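PDB 4KT7: 2-C-methyl-D-erythritol 4-phosphate cytidylyltransferase from Anaerococcus prevotii, which probably catalyses the transfer of a cytidylyl group from CTP to 2-C-methyl-D-erythritol 4-phosphate, with release of diphosphate, in the DXP pathway of isoprenoid biosynthesis. Local coordinates for residues D45-V50 with E119-T124; I57-K62 with R80-S85; A137-D142 with Y161-Q166. One frame throughout, in Å; residues are numbered along the deposited sequence.

Contact 1 joins the C-terminal part of helix 39-48 and the turn after it to helix 118-127, whereas contacts 2 and 3 are strand pairs at different parts of one mixed sheet, with centres about 29 Å apart on opposite sides of the chain's centre. Contact 2 is nested in the loop that contact 1 closes, and helix 39-48 is followed in the chain by strand 55-60; the two centres are about 20 Å apart, the nearest atoms about 7 Å. Contact 3 follows in series and touches contact 1 where Leu120 CD2 meets Gln166 OE1 at 3.7 Å. It also reaches the second subunit. A bound sodium ion lies about 13 Å from the side chain of Tyr163.

Contact 1. Residues D45-V50 with E119-T124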
# COMPACT_ATOMS: atom_id res chain seq x y z
N ASP A 45 -21.63 -13.49 -3.34
CA ASP A 45 -21.49 -14.77 -4.02
C ASP A 45 -20.44 -15.62 -3.33
O ASP A 45 -20.69 -16.79 -3.02
CB ASP A 45 -21.08 -14.57 -5.48
CG ASP A 45 -22.26 -14.44 -6.42
OD1 ASP A 45 -23.41 -14.57 -5.95
OD2 ASP A 45 -22.04 -14.21 -7.62
N THR A 46 -19.27 -15.04 -3.08
CA THR A 46 -18.21 -15.79 -2.43
C THR A 46 -18.58 -16.20 -1.00
O THR A 46 -18.41 -17.37 -0.64
CB THR A 46 -16.85 -15.04 -2.44
OG1 THR A 46 -16.40 -14.89 -3.79
CG2 THR A 46 -15.80 -15.83 -1.65
N VAL A 47 -19.07 -15.27 -0.19
CA VAL A 47 -19.37 -15.57 1.22
C VAL A 47 -20.47 -16.62 1.35
O VAL A 47 -20.43 -17.47 2.24
CB VAL A 47 -19.76 -14.32 2.03
CG1 VAL A 47 -20.04 -14.70 3.47
CG2 VAL A 47 -18.65 -13.30 1.99
N SER A 48 -21.47 -16.57 0.48
CA SER A 48 -22.58 -17.51 0.60
C SER A 48 -22.17 -18.94 0.25
O SER A 48 -22.88 -19.88 0.57
CB SER A 48 -23.79 -17.05 -0.21
OG SER A 48 -23.51 -17.10 -1.59
N ARG A 49 -21.01 -19.09 -0.40
CA ARG A 49 -20.45 -20.42 -0.70
C ARG A 49 -19.70 -21.04 0.49
O ARG A 49 -19.33 -22.22 0.44
CB ARG A 49 -19.50 -20.39 -1.91
CG ARG A 49 -20.14 -20.00 -3.25
CD ARG A 49 -19.29 -20.46 -4.44
NE ARG A 49 -17.85 -20.31 -4.18
CZ ARG A 49 -17.12 -19.27 -4.57
NH1 ARG A 49 -15.83 -19.23 -4.28
NH2 ARG A 49 -17.68 -18.28 -5.26
N VAL A 50 -19.46 -20.27 1.54
CA VAL A 50 -18.78 -20.78 2.74
C VAL A 50 -19.77 -21.36 3.74
O VAL A 50 -20.40 -20.63 4.51
CB VAL A 50 -17.95 -19.68 3.43
CG1 VAL A 50 -17.25 -20.24 4.66
CG2 VAL A 50 -16.92 -19.13 2.45
N GLU A 119 -11.04 -19.56 0.14
CA GLU A 119 -9.96 -20.09 0.97
C GLU A 119 -9.49 -19.11 2.05
O GLU A 119 -9.11 -19.51 3.15
CB GLU A 119 -8.78 -20.49 0.10
CG GLU A 119 -7.71 -21.26 0.83
CD GLU A 119 -6.34 -21.13 0.17
OE1 GLU A 119 -6.05 -20.06 -0.41
OE2 GLU A 119 -5.55 -22.10 0.25
N LEU A 120 -9.52 -17.81 1.74
CA LEU A 120 -9.11 -16.82 2.71
C LEU A 120 -10.09 -16.75 3.87
O LEU A 120 -9.70 -16.58 5.04
CB LEU A 120 -8.98 -15.45 2.05
CG LEU A 120 -8.48 -14.32 2.94
CD1 LEU A 120 -7.11 -14.66 3.48
CD2 LEU A 120 -8.46 -12.98 2.18
N PHE A 121 -11.38 -16.86 3.56
CA PHE A 121 -12.40 -16.91 4.61
C PHE A 121 -12.26 -18.15 5.48
O PHE A 121 -12.40 -18.07 6.70
CB PHE A 121 -13.80 -16.86 4.01
CG PHE A 121 -14.16 -15.51 3.43
CD1 PHE A 121 -14.60 -14.48 4.25
CD2 PHE A 121 -14.05 -15.28 2.07
CE1 PHE A 121 -14.93 -13.23 3.72
CE2 PHE A 121 -14.38 -14.04 1.53
CZ PHE A 121 -14.82 -13.02 2.36
N LEU A 122 -12.01 -19.30 4.86
CA LEU A 122 -11.80 -20.54 5.60
C LEU A 122 -10.56 -20.46 6.49
O LEU A 122 -10.58 -20.91 7.63
CB LEU A 122 -11.67 -21.72 4.64
CG LEU A 122 -12.93 -22.09 3.84
CD1 LEU A 122 -12.67 -23.24 2.87
CD2 LEU A 122 -14.06 -22.44 4.79
N LYS A 123 -9.49 -19.87 5.97
CA LYS A 123 -8.26 -19.72 6.75
C LYS A 123 -8.49 -18.83 7.95
O LYS A 123 -7.94 -19.07 9.04
CB LYS A 123 -7.13 -19.15 5.89
CG LYS A 123 -6.52 -20.18 4.94
CD LYS A 123 -5.85 -19.48 3.75
CE LYS A 123 -4.74 -18.54 4.20
NZ LYS A 123 -4.20 -17.67 3.10
N THR A 124 -9.27 -17.77 7.75
CA THR A 124 -9.58 -16.86 8.85
C THR A 124 -10.42 -17.58 9.90
O THR A 124 -10.16 -17.47 11.09
CB THR A 124 -10.34 -15.63 8.32
OG1 THR A 124 -9.57 -15.05 7.26
CG2 THR A 124 -10.54 -14.60 9.41
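With chi1 at -71° Phe121 sets its ring anti to its own carbonyl carbon and sends it toward 45-50, where Thr46 offers a methyl rather than its hydroxyl: chi1 of -64° places CG2 anti to the backbone N. Thr46 CG2 lies 3.9 Å from Phe121 CE2. One residue on, Val47 CG2 reaches the adjoining ring atom, Phe121 CZ, also at 3.9 Å. Both side chains cross that of Phe121 at about a right angle, and both methyls bear obliquely on the outer end of the ring from the same side of its plane. At the root of the side chain the fit is looser, Val50 CG2 lying 4.2 Å from Phe121 CB. The other branch of Val50 serves a second partner: its CG1 meets Leu122 CD2 at 3.9 Å, the two side chains sliding past each other in opposite directions. Carbon alone thus makes the contact between the segments, which bury 205 Å² between them. Charge appears beside it, where Arg49 NE forms a salt bridge with Glu118 OE1. Within 119-124, the amide and hydroxyl of Thr124 reach Leu120 O from opposite faces of its carbonyl plane. The bond from Thr124 OG1 to Leu120 O, 2.7 Å long, satisfies the hydroxyl of a buried threonine. Phe121 also meets His109 edge-to-face and packs on Pro168, placing its ring against the sheet as well. Apolar packing of a helix and the turn after it against another helix, over a central sheet, suits the layered alpha/beta, Rossmann-like GT-A fold of the cytidylyltransferases.

Contact 2. Residues I57-K62 with R80-S85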
# COMPACT_ATOMS: atom_id res chain seq x y z
N ILE A 57 -25.09 -11.35 7.84
CA ILE A 57 -25.76 -10.07 8.11
C ILE A 57 -25.12 -9.00 7.24
O ILE A 57 -23.91 -8.74 7.35
CB ILE A 57 -25.58 -9.62 9.58
CG1 ILE A 57 -26.00 -10.72 10.55
CG2 ILE A 57 -26.38 -8.35 9.85
CD1 ILE A 57 -27.33 -11.23 10.32
N LEU A 58 -25.92 -8.41 6.35
CA LEU A 58 -25.48 -7.27 5.55
C LEU A 58 -25.82 -6.01 6.30
O LEU A 58 -26.93 -5.85 6.82
CB LEU A 58 -26.21 -7.23 4.21
CG LEU A 58 -25.77 -8.26 3.17
CD1 LEU A 58 -26.85 -8.40 2.10
CD2 LEU A 58 -24.48 -7.78 2.55
N VAL A 59 -24.88 -5.09 6.37
CA VAL A 59 -25.22 -3.80 6.95
C VAL A 59 -25.24 -2.79 5.81
O VAL A 59 -24.22 -2.60 5.12
CB VAL A 59 -24.24 -3.41 8.06
CG1 VAL A 59 -24.72 -2.16 8.75
CG2 VAL A 59 -24.10 -4.56 9.09
N ILE A 60 -26.39 -2.16 5.60
CA ILE A 60 -26.61 -1.35 4.40
C ILE A 60 -26.97 0.10 4.68
O ILE A 60 -27.31 0.47 5.82
CB ILE A 60 -27.72 -1.95 3.52
CG1 ILE A 60 -29.08 -1.82 4.21
CG2 ILE A 60 -27.41 -3.42 3.20
CD1 ILE A 60 -30.29 -2.07 3.29
N ARG A 61 -26.91 0.92 3.64
CA ARG A 61 -27.52 2.24 3.70
C ARG A 61 -29.01 2.07 3.46
O ARG A 61 -29.42 1.26 2.62
CB ARG A 61 -26.93 3.14 2.60
CG ARG A 61 -25.48 3.48 2.80
CD ARG A 61 -24.99 4.38 1.67
NE ARG A 61 -25.98 5.37 1.26
CZ ARG A 61 -26.14 6.57 1.81
NH1 ARG A 61 -25.37 6.94 2.82
NH2 ARG A 61 -27.08 7.39 1.35
N LYS A 62 -29.83 2.84 4.17
CA LYS A 62 -31.27 2.73 4.01
C LYS A 62 -31.70 3.01 2.56
O LYS A 62 -32.67 2.43 2.06
CB LYS A 62 -32.00 3.68 4.97
CG LYS A 62 -33.51 3.69 4.75
CD LYS A 62 -34.30 4.47 5.81
CE LYS A 62 -35.77 4.53 5.38
NZ LYS A 62 -36.71 4.86 6.50
N ARG A 80 -29.68 -11.94 5.85
CA ARG A 80 -30.59 -10.82 6.05
C ARG A 80 -29.80 -9.53 6.18
O ARG A 80 -28.57 -9.54 6.12
CB ARG A 80 -31.48 -11.04 7.27
CG ARG A 80 -30.69 -11.23 8.56
CD ARG A 80 -31.58 -11.60 9.74
NE ARG A 80 -30.82 -11.52 10.99
CZ ARG A 80 -30.14 -12.53 11.51
NH1 ARG A 80 -30.14 -13.71 10.90
NH2 ARG A 80 -29.45 -12.37 12.64
N TYR A 81 -30.51 -8.42 6.34
CA TYR A 81 -29.84 -7.12 6.42
C TYR A 81 -30.39 -6.25 7.54
O TYR A 81 -31.57 -6.37 7.91
CB TYR A 81 -29.95 -6.39 5.08
CG TYR A 81 -31.36 -6.02 4.66
CD1 TYR A 81 -31.96 -4.85 5.12
CD2 TYR A 81 -32.08 -6.81 3.77
CE1 TYR A 81 -33.25 -4.50 4.73
CE2 TYR A 81 -33.36 -6.47 3.38
CZ TYR A 81 -33.94 -5.32 3.86
OH TYR A 81 -35.21 -4.97 3.46
N VAL A 82 -29.54 -5.36 8.05
CA VAL A 82 -29.93 -4.29 8.96
C VAL A 82 -29.41 -2.96 8.42
O VAL A 82 -28.50 -2.93 7.58
CB VAL A 82 -29.38 -4.51 10.40
CG1 VAL A 82 -30.10 -5.68 11.05
CG2 VAL A 82 -27.89 -4.76 10.37
N TYR A 83 -29.99 -1.85 8.89
CA TYR A 83 -29.53 -0.53 8.47
C TYR A 83 -28.22 -0.21 9.20
O TYR A 83 -28.06 -0.54 10.38
CB TYR A 83 -30.55 0.56 8.81
CG TYR A 83 -31.86 0.50 8.06
CD1 TYR A 83 -32.00 -0.23 6.89
CD2 TYR A 83 -32.97 1.21 8.52
CE1 TYR A 83 -33.22 -0.26 6.20
CE2 TYR A 83 -34.18 1.18 7.85
CZ TYR A 83 -34.30 0.45 6.70
OH TYR A 83 -35.52 0.45 6.06
N GLY A 84 -27.29 0.45 8.50
CA GLY A 84 -26.05 0.86 9.14
C GLY A 84 -26.20 2.21 9.83
O GLY A 84 -27.30 2.70 10.00
N SER A 85 -25.09 2.82 10.22
CA SER A 85 -25.17 4.10 10.91
C SER A 85 -24.22 5.11 10.28
O SER A 85 -23.99 5.07 9.07
CB SER A 85 -24.91 3.94 12.40
OG SER A 85 -25.21 5.14 13.09
O HOH W 1 -37.20 1.96 7.01
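Ile57-Ile60 and Arg80-Tyr83 are neighbouring parallel strands, the two strands of a beta-alpha-beta unit whose crossover is helix 65-73. Their short axes approach to 4.5 Å, with 32° between directions. Four main-chain bonds establish the register: Leu58 N to Arg80 O, Val82 N to Leu58 O, Ile60 N to Val82 O, and Gly84 N to Ile60 O, the last 2.7 Å long and carrying the ladder one step past the strand. Just there Val59 CG1 presses on Gly84 CA at 3.3 Å, leaving little room for a side chain. Ile57, Val59, Arg80 and Val82 share one face of the sheet. Arg80 turns CG between its backbone N and carbonyl carbon (chi1 59°) and then runs extended beside Ile57, whose CD1 sits over the centre of the guanidinium, 3.3 Å from Arg80 CZ. That flat group is held further by Glu55, through a salt bridge, and by Ala98 O. Leu58 and Tyr81 occupy the opposite face, against helix 65-73, with Leu58 CB and Tyr81 CB 3.9 Å apart. Ile60 CD1 comes obliquely to the Tyr81 ring, 3.7 Å from Tyr81 CD1. Past the strand end, Lys62 CB stands 4.1 Å from the centroid of the Tyr83 ring, almost on its normal, a CH-pi contact; a water in the ring plane accepts from Lys62 NZ and donates to Tyr83 OH. Both tyrosine hydroxyls bond to Glu65, one to each carboxylate oxygen, and two hydroxyls on one carboxylate would be expected to stabilise its charged form.

Contact 3. Residues A137-D142 with Y161-Q166; sequences ATKSKD and YVYNIQ
Asn164 O is gripped by two donors, Thr138 N at 2.9 Å and water 3 at 2.7 Å. The first belongs to an antiparallel ladder in which Thr138 and Asn164 form the hydrogen-bonded pair, flanked by the non-hydrogen-bonded pairs Ala137-Ile165 and Lys139-Tyr163; the return bond, Asn164 N to Thr138 O, measures 2.8 Å. Ser140 N adds a nearly straight bond to Val162 O (N-H...O 171°), extending the pairing beyond the strand. The ladder belongs to the part of the fold that makes the dimer: Val162, Tyr163 and Asn164 also pair antiparallel with a strand of the second subunit, so the sheet runs on across the interface, consistent with the subunit-linking arm of IspD enzymes. Tyr163, with CG anti to its carbonyl carbon (chi1 -75°), lays its ring against the backbone of Lys139. Lys139 CA lies over the ring centre, 3.7 Å above the plane, and Lys139 CB makes a CH-pi contact 16° off the ring normal. Tyr163 also packs on Ile147 of the second subunit. A serine in place of Tyr163 would probably open a gap under the Lys139 backbone and deprive Ile147 of the second subunit of this packing. On the face carrying Thr138 and Asn164, waters take over. Thr138 OG1, turned between its backbone N and carbonyl carbon, meets water 2 and water 3. Water 2 donates to Asn164 OD1, the amide oxygen against which Ser140 CB also packs at 3.4 Å. Water 3 accepts from Gln166 NE2 at 2.9 Å, a nitrogen that also bonds to Glu212 O.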
# COMPACT_ATOMS: atom_id res chain seq x y z
N ALA A 137 -3.78 -9.90 6.62
CA ALA A 137 -2.85 -8.81 6.34
C ALA A 137 -1.81 -9.29 5.35
O ALA A 137 -1.63 -10.51 5.19
CB ALA A 137 -2.18 -8.32 7.65
N THR A 138 -1.13 -8.36 4.67
CA THR A 138 -0.10 -8.73 3.69
C THR A 138 1.16 -7.92 3.92
O THR A 138 1.09 -6.73 4.26
CB THR A 138 -0.54 -8.48 2.23
OG1 THR A 138 -1.00 -7.12 2.08
CG2 THR A 138 -1.63 -9.49 1.79
N LYS A 139 2.32 -8.57 3.76
CA LYS A 139 3.57 -7.88 3.96
C LYS A 139 3.62 -6.70 3.00
O LYS A 139 3.27 -6.84 1.82
CB LYS A 139 4.77 -8.79 3.72
CG LYS A 139 6.09 -8.09 4.03
CD LYS A 139 7.28 -9.02 3.78
CE LYS A 139 7.46 -10.00 4.94
NZ LYS A 139 8.32 -11.14 4.52
N SER A 140 4.01 -5.54 3.51
CA SER A 140 3.99 -4.35 2.67
C SER A 140 5.06 -4.48 1.61
O SER A 140 6.24 -4.73 1.93
CB SER A 140 4.20 -3.08 3.49
OG SER A 140 4.32 -1.96 2.61
N LYS A 141 4.64 -4.34 0.36
CA LYS A 141 5.57 -4.28 -0.75
C LYS A 141 6.22 -2.91 -0.88
O LYS A 141 7.32 -2.82 -1.40
CB LYS A 141 4.85 -4.65 -2.05
CG LYS A 141 4.67 -6.13 -2.26
CD LYS A 141 4.07 -6.42 -3.65
CE LYS A 141 3.86 -7.91 -3.87
NZ LYS A 141 3.20 -8.25 -5.18
N ASP A 142 5.55 -1.85 -0.44
CA ASP A 142 6.17 -0.52 -0.42
C ASP A 142 6.92 -0.33 0.89
O ASP A 142 6.46 -0.76 1.94
CB ASP A 142 5.11 0.57 -0.53
CG ASP A 142 4.50 0.65 -1.91
OD1 ASP A 142 5.23 1.02 -2.85
OD2 ASP A 142 3.30 0.34 -2.05
N TYR A 161 8.40 -7.27 9.01
CA TYR A 161 7.34 -7.28 10.01
C TYR A 161 6.30 -6.17 9.79
O TYR A 161 5.46 -5.92 10.65
CB TYR A 161 7.94 -7.22 11.42
CG TYR A 161 8.85 -8.39 11.70
CD1 TYR A 161 8.34 -9.68 11.80
CD2 TYR A 161 10.23 -8.23 11.83
CE1 TYR A 161 9.18 -10.77 12.04
CE2 TYR A 161 11.08 -9.32 12.07
CZ TYR A 161 10.54 -10.59 12.17
OH TYR A 161 11.33 -11.69 12.41
N VAL A 162 6.37 -5.52 8.63
CA VAL A 162 5.44 -4.45 8.26
C VAL A 162 4.32 -4.98 7.34
O VAL A 162 4.58 -5.38 6.22
CB VAL A 162 6.17 -3.29 7.53
CG1 VAL A 162 5.18 -2.19 7.20
CG2 VAL A 162 7.35 -2.74 8.39
N TYR A 163 3.08 -4.99 7.84
CA TYR A 163 1.94 -5.53 7.10
C TYR A 163 0.79 -4.55 6.94
O TYR A 163 0.49 -3.78 7.84
CB TYR A 163 1.39 -6.79 7.78
CG TYR A 163 2.22 -8.03 7.59
CD1 TYR A 163 3.56 -8.07 7.98
CD2 TYR A 163 1.67 -9.17 7.02
CE1 TYR A 163 4.32 -9.22 7.80
CE2 TYR A 163 2.43 -10.32 6.85
CZ TYR A 163 3.75 -10.34 7.25
OH TYR A 163 4.48 -11.49 7.09
N ASN A 164 0.15 -4.59 5.77
CA ASN A 164 -1.04 -3.80 5.52
C ASN A 164 -2.25 -4.68 5.78
O ASN A 164 -2.33 -5.76 5.20
CB ASN A 164 -1.07 -3.36 4.05
CG ASN A 164 0.13 -2.52 3.67
OD1 ASN A 164 0.91 -2.87 2.77
ND2 ASN A 164 0.28 -1.39 4.34
N ILE A 165 -3.19 -4.23 6.60
CA ILE A 165 -4.35 -5.07 6.89
C ILE A 165 -5.39 -5.04 5.79
O ILE A 165 -5.48 -4.09 5.01
CB ILE A 165 -5.04 -4.69 8.23
CG1 ILE A 165 -5.75 -3.35 8.10
CG2 ILE A 165 -4.00 -4.67 9.35
CD1 ILE A 165 -6.53 -2.96 9.34
N GLN A 166 -6.19 -6.10 5.72
CA GLN A 166 -7.33 -6.10 4.84
C GLN A 166 -8.50 -6.70 5.62
O GLN A 166 -8.54 -6.62 6.85
CB GLN A 166 -7.01 -6.86 3.53
CG GLN A 166 -6.25 -8.21 3.69
CD GLN A 166 -5.90 -8.85 2.35
OE1 GLN A 166 -6.28 -10.00 2.08
NE2 GLN A 166 -5.17 -8.12 1.51
O HOH W 2 0.49 -4.91 1.21
O HOH W 3 -3.33 -6.27 2.73
O HOH W 4 2.17 0.67 3.41
O HOH W 5 2.16 -1.23 -0.05